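Local atomic coordinates of GPI-anchored protein LLG1 (Arabidopsis thaliana, PDB entry 6A5D), a protein that probably takes part in perceiving RALF peptides at the plant cell surface, as a membrane-anchored component of a heterotypic receptor complex. Residues M33-I38 against A55-F59; C42-Y47 against K87-F93; K23-P27 against L70-C74; D65-D69 against S110-P114. All blocks are in the same frame, centred on the assembly; numbering follows the deposited sequence.

Contacts 1 and 2 are partly buried and adjoin each other: Phe56 and Ile38 of contact 1 pack on Phe93 of contact 2. Both are built on aromatic rings, but contact 2 adds a buried tyrosine hydroxyl and a bridging water. Contact 4 is also partly buried and touches contact 1 where Leu112 meets Phe56 and Lys57. It combines leucine and proline packing with one hydrogen bond from a side-chain amide. Contact 3 lies at the surface, touches contact 4 where Cys74 meets Gln66, and is largely polar, with backbone bonds, lysine ends and a disulfide. Contacts 2 and 3 lie on opposite sides of the chain's centre, about 25 Å apart between centres.

Contact 1 of 4, residues M33-I38 against A55-F59; sequences MNYTII and AFKDF. With NAG (2-acetamido-2-deoxy-beta-D-glucopyranose), chain C.
Tyr35 and Phe59 reach each other through different first torsions. In Tyr35, CG stands anti to the carbonyl carbon (chi1 -69°); in Phe59 it stands anti to the backbone N (chi1 176°). The two rings form an offset stack, tilted by 29°, with centroids 4.6 Å apart. Phe59 CZ lies over one face of Tyr35 and comes within 3.2 Å of Tyr35 CE2. The Tyr35 hydroxyl is bonded beyond the stack, to the backbone O of Phe30. Met33 bends at chi3 and brings its methyl to the far end of the Phe59 ring, CE lying 3.7 Å from CZ. Its sulfur approaches that ring obliquely, a Met-aromatic contact. Asn34 O and Ile37 CG2 meet the Phe59 ring at its edge.

This packing sets the short helix 36-39, with Tyr35 at its N-cap position, against helix 49-60 in an all-helical, disulfide-linked fold. Just before the short helix lies an N-glycosylation sequon, Asn34-Tyr35-Thr36, with a GlcNAc joined to Asn34 ND2. Asn34 OD1 accepts from Thr36 N at 2.9 Å, closing an Asx turn. Thr36 OG1 donates to the same oxygen, so two bonds fix the rotation of the glycosylated amide.

Farther along, Ile38 runs its CD1 to the root of the Phe59 side chain, 3.7 Å from CB. The small Ala55 side chain sits with CB 3.6 Å from Ile37 O, where the backbones are near each other. At the outer side Ile37 CD1 rests on Asp58 CB at 3.5 Å.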
loop_
_atom_site.group_PDB
_atom_site.type_symbol
_atom_site.label_atom_id
_atom_site.label_comp_id
_atom_site.label_asym_id
_atom_site.label_seq_id
_atom_site.Cartn_x
_atom_site.Cartn_y
_atom_site.Cartn_z
ATOM N N MET A 33 3.191 -12.119 3.503
ATOM C CA MET A 33 1.844 -11.962 2.994
ATOM C C MET A 33 1.816 -12.204 1.493
ATOM O O MET A 33 2.849 -12.347 0.826
ATOM C CB MET A 33 1.301 -10.575 3.324
ATOM C CG MET A 33 1.049 -10.446 4.807
ATOM S SD MET A 33 0.457 -8.820 5.338
ATOM C CE MET A 33 -1.103 -8.702 4.449
ATOM N N ASN A 34 0.608 -12.253 0.966
ATOM C CA ASN A 34 0.389 -12.554 -0.435
ATOM C C ASN A 34 0.088 -11.255 -1.165
ATOM O O ASN A 34 -0.931 -10.615 -0.899
ATOM C CB ASN A 34 -0.752 -13.560 -0.585
ATOM C CG ASN A 34 -0.868 -14.082 -1.998
ATOM O OD1 ASN A 34 -0.736 -13.325 -2.946
ATOM N ND2 ASN A 34 -1.101 -15.379 -2.148
ATOM N N TYR A 35 0.964 -10.889 -2.097
ATOM C CA TYR A 35 0.902 -9.619 -2.804
ATOM C C TYR A 35 0.249 -9.740 -4.175
ATOM O O TYR A 35 0.223 -8.757 -4.926
ATOM C CB TYR A 35 2.304 -8.991 -2.898
ATOM C CG TYR A 35 2.782 -8.538 -1.548
ATOM C CD1 TYR A 35 3.279 -9.462 -0.629
ATOM C CD2 TYR A 35 2.690 -7.207 -1.172
ATOM C CE1 TYR A 35 3.681 -9.065 0.628
ATOM C CE2 TYR A 35 3.081 -6.800 0.076
ATOM C CZ TYR A 35 3.578 -7.727 0.975
ATOM O OH TYR A 35 3.959 -7.307 2.220
ATOM N N THR A 36 -0.309 -10.912 -4.502
ATOM C CA THR A 36 -0.800 -11.149 -5.858
ATOM C C THR A 36 -1.968 -10.239 -6.216
ATOM O O THR A 36 -2.124 -9.871 -7.389
ATOM C CB THR A 36 -1.126 -12.631 -6.058
ATOM O OG1 THR A 36 0.049 -13.395 -5.769
ATOM C CG2 THR A 36 -1.556 -12.913 -7.499
ATOM N N ILE A 37 -2.774 -9.829 -5.236
ATOM C CA ILE A 37 -3.853 -8.892 -5.544
ATOM C C ILE A 37 -3.299 -7.630 -6.203
ATOM O O ILE A 37 -3.914 -7.067 -7.119
ATOM C CB ILE A 37 -4.693 -8.588 -4.292
ATOM C CG1 ILE A 37 -5.922 -7.778 -4.673
ATOM C CG2 ILE A 37 -3.856 -7.867 -3.222
ATOM C CD1 ILE A 37 -6.847 -7.556 -3.522
ATOM N N ILE A 38 -2.114 -7.187 -5.775
ATOM C CA ILE A 38 -1.487 -6.017 -6.395
ATOM C C ILE A 38 -0.767 -6.389 -7.688
ATOM O O ILE A 38 -0.984 -5.763 -8.737
ATOM C CB ILE A 38 -0.537 -5.305 -5.414
ATOM C CG1 ILE A 38 -1.260 -4.891 -4.126
ATOM C CG2 ILE A 38 0.105 -4.100 -6.121
ATOM C CD1 ILE A 38 -0.354 -4.240 -3.096
ATOM N N ALA A 55 -6.081 -1.736 -6.109
ATOM C CA ALA A 55 -5.484 -2.981 -5.632
ATOM C C ALA A 55 -4.686 -2.745 -4.357
ATOM O O ALA A 55 -4.701 -3.574 -3.434
ATOM C CB ALA A 55 -4.588 -3.564 -6.723
ATOM N N PHE A 56 -3.969 -1.624 -4.301
ATOM C CA PHE A 56 -3.224 -1.263 -3.103
ATOM C C PHE A 56 -4.151 -1.056 -1.908
ATOM O O PHE A 56 -3.864 -1.548 -0.806
ATOM C CB PHE A 56 -2.411 -0.007 -3.405
ATOM C CG PHE A 56 -1.829 0.652 -2.198
ATOM C CD1 PHE A 56 -0.859 0.020 -1.442
ATOM C CD2 PHE A 56 -2.253 1.916 -1.813
ATOM C CE1 PHE A 56 -0.317 0.629 -0.334
ATOM C CE2 PHE A 56 -1.700 2.531 -0.704
ATOM C CZ PHE A 56 -0.737 1.874 0.044
ATOM N N LYS A 57 -5.266 -0.327 -2.101
ATOM C CA LYS A 57 -6.247 -0.155 -1.029
ATOM C C LYS A 57 -6.845 -1.491 -0.625
ATOM O O LYS A 57 -6.981 -1.782 0.570
ATOM C CB LYS A 57 -7.348 0.803 -1.485
ATOM C CG LYS A 57 -6.890 2.261 -1.433
ATOM C CD LYS A 57 -7.932 3.260 -1.928
ATOM C CE LYS A 57 -7.378 4.675 -1.829
ATOM N NZ LYS A 57 -8.415 5.713 -2.143
ATOM N N ASP A 58 -7.157 -2.347 -1.606
ATOM C CA ASP A 58 -7.702 -3.663 -1.283
ATOM C C ASP A 58 -6.723 -4.481 -0.442
ATOM O O ASP A 58 -7.134 -5.217 0.468
ATOM C CB ASP A 58 -8.107 -4.400 -2.556
ATOM C CG ASP A 58 -9.413 -3.891 -3.143
ATOM O OD1 ASP A 58 -10.212 -3.279 -2.404
ATOM O OD2 ASP A 58 -9.656 -4.114 -4.344
ATOM N N PHE A 59 -5.421 -4.328 -0.709
ATOM C CA PHE A 59 -4.394 -5.032 0.054
ATOM C C PHE A 59 -4.210 -4.421 1.438
ATOM O O PHE A 59 -4.082 -5.148 2.435
ATOM C CB PHE A 59 -3.057 -4.970 -0.697
ATOM C CG PHE A 59 -1.911 -5.597 0.065
ATOM C CD1 PHE A 59 -1.632 -6.953 -0.084
ATOM C CD2 PHE A 59 -1.126 -4.843 0.937
ATOM C CE1 PHE A 59 -0.582 -7.538 0.625
ATOM C CE2 PHE A 59 -0.077 -5.426 1.650
ATOM C CZ PHE A 59 0.185 -6.776 1.503
HETATM C C1 NAG C . -1.189 -15.954 -3.472
HETATM C C2 NAG C . -0.571 -17.371 -3.453
HETATM C C3 NAG C . -0.799 -18.091 -4.786
HETATM C C4 NAG C . -2.249 -17.986 -5.235
HETATM C C5 NAG C . -2.665 -16.527 -5.241
HETATM C C6 NAG C . -4.098 -16.344 -5.666
HETATM C C7 NAG C . 1.445 -17.755 -2.069
HETATM C C8 NAG C . 2.936 -17.617 -2.024
HETATM N N2 NAG C . 0.857 -17.300 -3.180
HETATM O O3 NAG C . -0.444 -19.461 -4.629
HETATM O O4 NAG C . -2.420 -18.557 -6.529
HETATM O O5 NAG C . -2.551 -16.020 -3.906
HETATM O O6 NAG C . -4.431 -14.969 -5.759
HETATM O O7 NAG C . 0.806 -18.248 -1.139
#

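Contact 2 of 4, residues C42-Y47 against K87-F93; sequences CKGPKY and KYPPGLF
Lys87 offers its backbone O to the Tyr47 side through a water. The water donates to Lys87 O and lies 3.0 Å from Tyr47 OH, at the edge of the tyrosine ring and in its plane.

Tyr88 follows and points its hydroxyl at Cys42, at the start of the 42-47 segment. Tyr88 OH donates to Cys42 O at 2.7 Å, in the carbonyl plane and on a lone pair. A buried hydroxyl is thus satisfied by a backbone carbonyl. The same ring takes Tyr47 CE1 at its edge, 3.5 Å from Tyr88 CD1, with the two ring planes turned by 60°. Cys42 SG also lies obliquely beside the Tyr88 ring.

Pro89 brings CD to 3.5 Å from Tyr47 OH. It also opens a type II beta turn that ends at Leu92, and Gly91 stands at the N-cap of helix 92-99. The loop opposite, between helices 36-39 and 49-60, carries a cis peptide before Pro45. Cys42 there is in a disulfide with Cys52 of helix 49-60, one of four disulfides that cross-link this small helical fold.

Leu92 makes a CH-pi contact. Its CG is anti to the backbone N (chi1 177°), and CD2 lies over the centre of the Tyr47 ring, 3.7 Å from the centroid. Gly44 CA lies over the opposite face, toward the rim, so Tyr47 is clasped between its own loop and the helix start. Last comes Phe93. Its CZ sits over the centre of the Tyr88 ring. Cys42 SG lies obliquely to the Phe93 ring, 3.8 Å from Phe93 CE1.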
loop_
_atom_site.group_PDB
_atom_site.type_symbol
_atom_site.label_atom_id
_atom_site.label_comp_id
_atom_site.label_asym_id
_atom_site.label_seq_id
_atom_site.Cartn_x
_atom_site.Cartn_y
_atom_site.Cartn_z
ATOM N N CYS A 42 -1.610 -4.695 -11.310
ATOM C CA CYS A 42 -0.844 -3.465 -11.465
ATOM C C CYS A 42 0.484 -3.806 -12.134
ATOM O O CYS A 42 1.460 -4.133 -11.457
ATOM C CB CYS A 42 -0.647 -2.809 -10.098
ATOM S SG CYS A 42 0.252 -1.251 -10.189
ATOM N N LYS A 43 0.522 -3.737 -13.459
ATOM C CA LYS A 43 1.698 -4.156 -14.208
ATOM C C LYS A 43 2.267 -2.954 -14.940
ATOM O O LYS A 43 1.514 -2.109 -15.436
ATOM C CB LYS A 43 1.354 -5.281 -15.187
ATOM C CG LYS A 43 0.775 -6.505 -14.490
ATOM C CD LYS A 43 0.499 -7.650 -15.448
ATOM C CE LYS A 43 -0.132 -8.818 -14.709
ATOM N NZ LYS A 43 0.782 -9.495 -13.751
ATOM N N GLY A 44 3.594 -2.874 -14.967
ATOM C CA GLY A 44 4.313 -1.798 -15.627
ATOM C C GLY A 44 4.836 -2.120 -17.011
ATOM O O GLY A 44 4.639 -3.226 -17.514
ATOM N N PRO A 45 5.524 -1.150 -17.631
ATOM C CA PRO A 45 5.920 0.113 -16.998
ATOM C C PRO A 45 4.816 1.183 -16.977
ATOM O O PRO A 45 4.903 2.127 -16.193
ATOM C CB PRO A 45 7.085 0.581 -17.869
ATOM C CG PRO A 45 6.799 0.000 -19.202
ATOM C CD PRO A 45 6.112 -1.309 -18.972
ATOM N N LYS A 46 3.782 1.032 -17.803
ATOM C CA LYS A 46 2.652 1.967 -17.804
ATOM C C LYS A 46 1.591 1.495 -16.809
ATOM O O LYS A 46 0.538 0.965 -17.168
ATOM C CB LYS A 46 2.099 2.155 -19.211
ATOM C CG LYS A 46 3.036 2.928 -20.119
ATOM C CD LYS A 46 2.376 3.255 -21.440
ATOM C CE LYS A 46 3.270 4.136 -22.274
ATOM N NZ LYS A 46 3.734 5.285 -21.458
ATOM N N TYR A 47 1.907 1.671 -15.533
ATOM C CA TYR A 47 1.026 1.232 -14.460
ATOM C C TYR A 47 -0.320 1.956 -14.535
ATOM O O TYR A 47 -0.353 3.189 -14.611
ATOM C CB TYR A 47 1.671 1.529 -13.111
ATOM C CG TYR A 47 3.041 0.918 -12.903
ATOM C CD1 TYR A 47 3.192 -0.428 -12.632
ATOM C CD2 TYR A 47 4.186 1.711 -12.910
ATOM C CE1 TYR A 47 4.445 -0.979 -12.414
ATOM C CE2 TYR A 47 5.433 1.170 -12.689
ATOM C CZ TYR A 47 5.558 -0.178 -12.439
ATOM O OH TYR A 47 6.801 -0.730 -12.225
ATOM N N LYS A 87 8.436 -4.990 -7.748
ATOM C CA LYS A 87 9.367 -4.161 -8.514
ATOM C C LYS A 87 8.761 -2.802 -8.851
ATOM O O LYS A 87 8.825 -2.331 -9.984
ATOM C CB LYS A 87 9.906 -4.875 -9.753
ATOM C CG LYS A 87 10.659 -6.137 -9.408
ATOM C CD LYS A 87 9.743 -7.341 -9.534
ATOM C CE LYS A 87 10.530 -8.630 -9.738
ATOM N NZ LYS A 87 9.753 -9.600 -10.564
ATOM N N TYR A 88 8.149 -2.164 -7.831
ATOM C CA TYR A 88 7.470 -0.893 -8.059
ATOM C C TYR A 88 8.341 0.268 -7.605
ATOM O O TYR A 88 9.045 0.160 -6.596
ATOM C CB TYR A 88 6.169 -0.843 -7.257
ATOM C CG TYR A 88 5.137 -1.851 -7.692
ATOM C CD1 TYR A 88 4.596 -1.809 -8.967
ATOM C CD2 TYR A 88 4.693 -2.845 -6.816
ATOM C CE1 TYR A 88 3.650 -2.749 -9.374
ATOM C CE2 TYR A 88 3.748 -3.783 -7.214
ATOM C CZ TYR A 88 3.234 -3.725 -8.490
ATOM O OH TYR A 88 2.290 -4.634 -8.899
ATOM N N PRO A 89 8.291 1.386 -8.322
ATOM C CA PRO A 89 8.983 2.588 -7.867
ATOM C C PRO A 89 8.457 3.023 -6.511
ATOM O O PRO A 89 7.246 2.946 -6.252
ATOM C CB PRO A 89 8.618 3.627 -8.939
ATOM C CG PRO A 89 8.285 2.814 -10.156
ATOM C CD PRO A 89 7.654 1.549 -9.641
ATOM N N PRO A 90 9.328 3.493 -5.622
ATOM C CA PRO A 90 8.853 3.987 -4.325
ATOM C C PRO A 90 7.931 5.180 -4.527
ATOM O O PRO A 90 8.193 6.057 -5.348
ATOM C CB PRO A 90 10.143 4.391 -3.599
ATOM C CG PRO A 90 11.131 4.663 -4.712
ATOM C CD PRO A 90 10.781 3.668 -5.794
ATOM N N GLY A 91 6.835 5.194 -3.772
ATOM C CA GLY A 91 5.839 6.233 -3.879
ATOM C C GLY A 91 4.833 6.069 -5.004
ATOM O O GLY A 91 3.926 6.906 -5.121
ATOM N N LEU A 92 4.936 5.071 -5.778
ATOM C CA LEU A 92 4.013 4.869 -6.900
ATOM C C LEU A 92 2.558 4.894 -6.433
ATOM O O LEU A 92 1.745 5.680 -6.929
ATOM C CB LEU A 92 4.315 3.547 -7.610
ATOM C CG LEU A 92 3.381 3.170 -8.764
ATOM C CD1 LEU A 92 3.477 4.191 -9.887
ATOM C CD2 LEU A 92 3.696 1.773 -9.276
ATOM N N PHE A 93 2.232 4.006 -5.461
ATOM C CA PHE A 93 0.844 3.879 -5.030
ATOM C C PHE A 93 0.369 5.126 -4.312
ATOM O O PHE A 93 -0.759 5.582 -4.532
ATOM C CB PHE A 93 0.673 2.628 -4.167
ATOM C CG PHE A 93 0.997 1.388 -4.910
ATOM C CD1 PHE A 93 0.092 0.864 -5.813
ATOM C CD2 PHE A 93 2.234 0.795 -4.793
ATOM C CE1 PHE A 93 0.403 -0.264 -6.557
ATOM C CE2 PHE A 93 2.559 -0.334 -5.529
ATOM C CZ PHE A 93 1.649 -0.860 -6.425
HETATM O O HOH W 1 6.773 -3.658 -11.761
#

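Contact 3 of 4, residues K23-P27 against L70-C74; sequences KKTCP and LSSDC
The Asp73 carboxylate meets Cys26 N through OD1, at 2.8 Å. The N-H comes to the syn side of this oxygen and lies 24° out of the carboxylate plane. The bond is not straight, with 134° at the hydrogen. Asp73 CG sits between its backbone N and carbonyl carbon (chi1 63°), which turns the carboxylate back toward Cys26.

Two carbonyl groups of the 70-74 loop are met within their planes. Ser71 O accepts from Lys24 N at 2.8 Å, and Leu70 O accepts from Lys23 NZ at 3.2 Å. Asp73 N returns a bond to Lys24 O at 3.0 Å. Lys24 therefore both donates and accepts through its backbone.

The extended Lys24 chain runs alongside Ser71, and its NZ donates to Ser71 OG at 3.0 Å. That hydroxyl also bonds to Asp69 OD1. Lys23 bends at chi2 and lays its CD over the Ser71 carbonyl on the way to Leu70. Ser72 OG accepts from Cys74 N in an ST turn just before helix 74-86, and it bonds to Asp69 O as well.

The Cys26-Cys74 disulfide lies two residues beyond the Lys24-Ser72 pair on both segments. Lys24 and Ser72 form a single parallel beta bridge, and the disulfide beyond it fastens the N-terminal segment to the start of helix 74-86.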
loop_
_atom_site.group_PDB
_atom_site.type_symbol
_atom_site.label_atom_id
_atom_site.label_comp_id
_atom_site.label_asym_id
_atom_site.label_seq_id
_atom_site.Cartn_x
_atom_site.Cartn_y
_atom_site.Cartn_z
ATOM N N LYS A 23 11.410 2.713 16.298
ATOM C CA LYS A 23 10.040 2.292 16.026
ATOM C C LYS A 23 9.746 0.903 16.595
ATOM O O LYS A 23 10.633 0.058 16.691
ATOM C CB LYS A 23 9.761 2.305 14.519
ATOM C CG LYS A 23 9.852 3.681 13.873
ATOM C CD LYS A 23 8.895 4.640 14.550
ATOM C CE LYS A 23 9.066 6.071 14.052
ATOM N NZ LYS A 23 8.289 7.023 14.893
ATOM N N LYS A 24 8.495 0.659 16.969
ATOM C CA LYS A 24 8.114 -0.664 17.429
ATOM C C LYS A 24 8.068 -1.623 16.245
ATOM O O LYS A 24 7.839 -1.218 15.100
ATOM C CB LYS A 24 6.730 -0.576 18.056
ATOM C CG LYS A 24 6.703 0.402 19.210
ATOM C CD LYS A 24 5.306 0.774 19.622
ATOM C CE LYS A 24 5.390 1.769 20.754
ATOM N NZ LYS A 24 4.053 2.292 21.125
ATOM N N THR A 25 8.330 -2.895 16.529
ATOM C CA THR A 25 8.320 -3.931 15.501
ATOM C C THR A 25 6.896 -4.196 15.037
ATOM O O THR A 25 6.035 -4.573 15.837
ATOM C CB THR A 25 8.912 -5.207 16.084
ATOM O OG1 THR A 25 10.283 -4.971 16.417
ATOM C CG2 THR A 25 8.856 -6.329 15.055
ATOM N N CYS A 26 6.652 -4.053 13.741
ATOM C CA CYS A 26 5.296 -4.216 13.240
ATOM C C CYS A 26 4.803 -5.622 13.564
ATOM O O CYS A 26 5.510 -6.599 13.271
ATOM C CB CYS A 26 5.252 -4.014 11.731
ATOM S SG CYS A 26 3.557 -4.020 11.129
ATOM N N PRO A 27 3.621 -5.771 14.177
ATOM C CA PRO A 27 3.107 -7.122 14.455
ATOM C C PRO A 27 2.513 -7.835 13.248
ATOM O O PRO A 27 2.278 -9.050 13.333
ATOM C CB PRO A 27 2.038 -6.875 15.523
ATOM C CG PRO A 27 1.564 -5.495 15.260
ATOM C CD PRO A 27 2.752 -4.721 14.739
ATOM N N LEU A 70 1.799 5.331 14.344
ATOM C CA LEU A 70 2.949 6.121 13.940
ATOM C C LEU A 70 4.206 5.779 14.729
ATOM O O LEU A 70 5.304 6.177 14.324
ATOM C CB LEU A 70 2.600 7.598 14.152
ATOM C CG LEU A 70 1.396 8.129 13.366
ATOM C CD1 LEU A 70 1.108 9.594 13.689
ATOM C CD2 LEU A 70 1.585 7.938 11.875
ATOM N N SER A 71 4.068 5.056 15.832
ATOM C CA SER A 71 5.198 4.618 16.639
ATOM C C SER A 71 5.788 3.300 16.165
ATOM O O SER A 71 6.797 2.855 16.721
ATOM C CB SER A 71 4.781 4.517 18.105
ATOM O OG SER A 71 4.076 3.310 18.328
ATOM N N SER A 72 5.199 2.676 15.152
ATOM C CA SER A 72 5.655 1.390 14.641
ATOM C C SER A 72 6.256 1.554 13.254
ATOM O O SER A 72 6.099 2.588 12.594
ATOM C CB SER A 72 4.485 0.405 14.575
ATOM O OG SER A 72 3.709 0.682 13.419
ATOM N N ASP A 73 6.937 0.500 12.805
ATOM C CA ASP A 73 7.499 0.477 11.465
ATOM C C ASP A 73 6.592 -0.225 10.462
ATOM O O ASP A 73 7.063 -0.631 9.397
ATOM C CB ASP A 73 8.916 -0.117 11.459
ATOM C CG ASP A 73 8.957 -1.571 11.907
ATOM O OD1 ASP A 73 7.888 -2.205 12.042
ATOM O OD2 ASP A 73 10.078 -2.090 12.121
ATOM N N CYS A 74 5.290 -0.324 10.754
ATOM C CA CYS A 74 4.385 -1.070 9.880
ATOM C C CYS A 74 4.339 -0.475 8.477
ATOM O O CYS A 74 4.469 -1.199 7.489
ATOM C CB CYS A 74 2.981 -1.108 10.480
ATOM S SG CYS A 74 2.846 -2.213 11.871
#

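Contact 4 of 4, residues D65-D69 against S110-P114; sequences DQLND and SQLPP
Asn68 reaches across with its side-chain amide and gives the contact its one hydrogen bond. ND2 donates to Gln111 O at 2.7 Å, and the bond is nearly straight, 164° at the hydrogen. Gln111 O lies in the amide plane of Asn68, and the donor arrives nearly along the C=O axis. Asn68 CG is anti to the carbonyl carbon (chi1 -73°), which carries the amide toward the 110-114 segment. Ser110 OG lies 3.3 Å from the same nitrogen. The amide oxygen turns to Pro113, with OD1 3.6 Å from CD.

Asn68 is the first residue to leave helical geometry after helix 64-67. Asp69 N still bonds back to Gln66 O at 3.1 Å as the chain turns away. The contact holds the last modelled segment, in the loop after helix 92-99, against the end of this short helix. This segment has an extended backbone from Ser110 to Pro113 but forms no regular strand.

Leu67 supplies the apolar side. Its CB meets Pro113 CD at 4.1 Å, and its CD1 meets Leu112 CD2 at 3.9 Å. The two leucine side chains cross at a slant. Leu112 also reaches Phe56 and Ala60 of helix 49-60, while Leu67 touches Met78 of helix 74-86. Pro113 lays CD and CG against Leu67 and the Asn68 amide oxygen. It also touches Ala75 of helix 74-86.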
loop_
_atom_site.group_PDB
_atom_site.type_symbol
_atom_site.label_atom_id
_atom_site.label_comp_id
_atom_site.label_asym_id
_atom_site.label_seq_id
_atom_site.Cartn_x
_atom_site.Cartn_y
_atom_site.Cartn_z
ATOM N N ASP A 65 -5.287 0.040 11.074
ATOM C CA ASP A 65 -5.016 0.111 12.512
ATOM C C ASP A 65 -3.513 0.069 12.770
ATOM O O ASP A 65 -2.967 0.884 13.523
ATOM C CB ASP A 65 -5.658 -1.064 13.258
ATOM C CG ASP A 65 -7.184 -0.979 13.371
ATOM O OD1 ASP A 65 -7.804 0.020 12.971
ATOM O OD2 ASP A 65 -7.759 -1.960 13.899
ATOM N N GLN A 66 -2.828 -0.885 12.146
ATOM C CA GLN A 66 -1.403 -1.061 12.390
ATOM C C GLN A 66 -0.571 -0.082 11.573
ATOM O O GLN A 66 0.407 0.475 12.082
ATOM C CB GLN A 66 -0.999 -2.508 12.096
ATOM C CG GLN A 66 -1.760 -3.538 12.931
ATOM C CD GLN A 66 -2.991 -4.107 12.229
ATOM O OE1 GLN A 66 -3.746 -3.404 11.578
ATOM N NE2 GLN A 66 -3.179 -5.413 12.359
ATOM N N LEU A 67 -0.981 0.179 10.329
ATOM C CA LEU A 67 -0.240 1.104 9.481
ATOM C C LEU A 67 -0.241 2.509 10.066
ATOM O O LEU A 67 0.741 3.247 9.924
ATOM C CB LEU A 67 -0.835 1.110 8.078
ATOM C CG LEU A 67 -0.602 -0.161 7.264
ATOM C CD1 LEU A 67 -1.456 -0.153 6.009
ATOM C CD2 LEU A 67 0.873 -0.310 6.883
ATOM N N ASN A 68 -1.344 2.906 10.698
ATOM C CA ASN A 68 -1.481 4.238 11.284
ATOM C C ASN A 68 -1.008 4.307 12.722
ATOM O O ASN A 68 -1.299 5.295 13.415
ATOM C CB ASN A 68 -2.902 4.784 11.137
ATOM C CG ASN A 68 -3.222 5.194 9.714
ATOM O OD1 ASN A 68 -2.334 5.583 8.951
ATOM N ND2 ASN A 68 -4.488 5.110 9.346
ATOM N N ASP A 69 -0.346 3.267 13.206
ATOM C CA ASP A 69 0.402 3.358 14.453
ATOM C C ASP A 69 1.726 4.021 14.101
ATOM O O ASP A 69 2.662 3.374 13.622
ATOM C CB ASP A 69 0.602 1.980 15.063
ATOM C CG ASP A 69 1.450 2.021 16.317
ATOM O OD1 ASP A 69 1.878 3.124 16.727
ATOM O OD2 ASP A 69 1.662 0.949 16.907
ATOM N N SER A 110 -10.828 5.359 6.880
ATOM C CA SER A 110 -9.503 5.666 7.395
ATOM C C SER A 110 -8.559 6.022 6.246
ATOM O O SER A 110 -8.820 5.722 5.078
ATOM C CB SER A 110 -8.946 4.485 8.189
ATOM O OG SER A 110 -7.735 4.844 8.841
ATOM N N GLN A 111 -7.436 6.647 6.598
ATOM C CA GLN A 111 -6.453 7.124 5.633
ATOM C C GLN A 111 -5.247 6.198 5.649
ATOM O O GLN A 111 -4.741 5.843 6.719
ATOM C CB GLN A 111 -5.966 8.525 6.014
ATOM C CG GLN A 111 -7.074 9.517 6.268
ATOM C CD GLN A 111 -7.914 9.742 5.035
ATOM O OE1 GLN A 111 -7.386 9.830 3.920
ATOM N NE2 GLN A 111 -9.226 9.816 5.217
ATOM N N LEU A 112 -4.749 5.841 4.437
ATOM C CA LEU A 112 -3.497 5.100 4.366
ATOM C C LEU A 112 -2.323 6.070 4.379
ATOM O O LEU A 112 -2.400 7.145 3.773
ATOM C CB LEU A 112 -3.436 4.312 3.070
ATOM C CG LEU A 112 -4.389 3.133 2.996
ATOM C CD1 LEU A 112 -4.467 2.605 1.569
ATOM C CD2 LEU A 112 -3.893 2.078 3.955
ATOM N N PRO A 113 -1.228 5.725 5.058
ATOM C CA PRO A 113 -0.073 6.615 5.067
ATOM C C PRO A 113 0.582 6.662 3.698
ATOM O O PRO A 113 0.568 5.670 2.950
ATOM C CB PRO A 113 0.859 5.970 6.109
ATOM C CG PRO A 113 0.526 4.508 6.009
ATOM C CD PRO A 113 -0.973 4.481 5.810
ATOM N N PRO A 114 1.180 7.799 3.331
ATOM C CA PRO A 114 1.899 7.869 2.054
ATOM C C PRO A 114 3.270 7.226 2.093
ATOM O O PRO A 114 3.822 6.935 1.024
ATOM C CB PRO A 114 2.026 9.377 1.810
ATOM C CG PRO A 114 2.047 9.972 3.160
ATOM C CD PRO A 114 1.276 9.054 4.095
#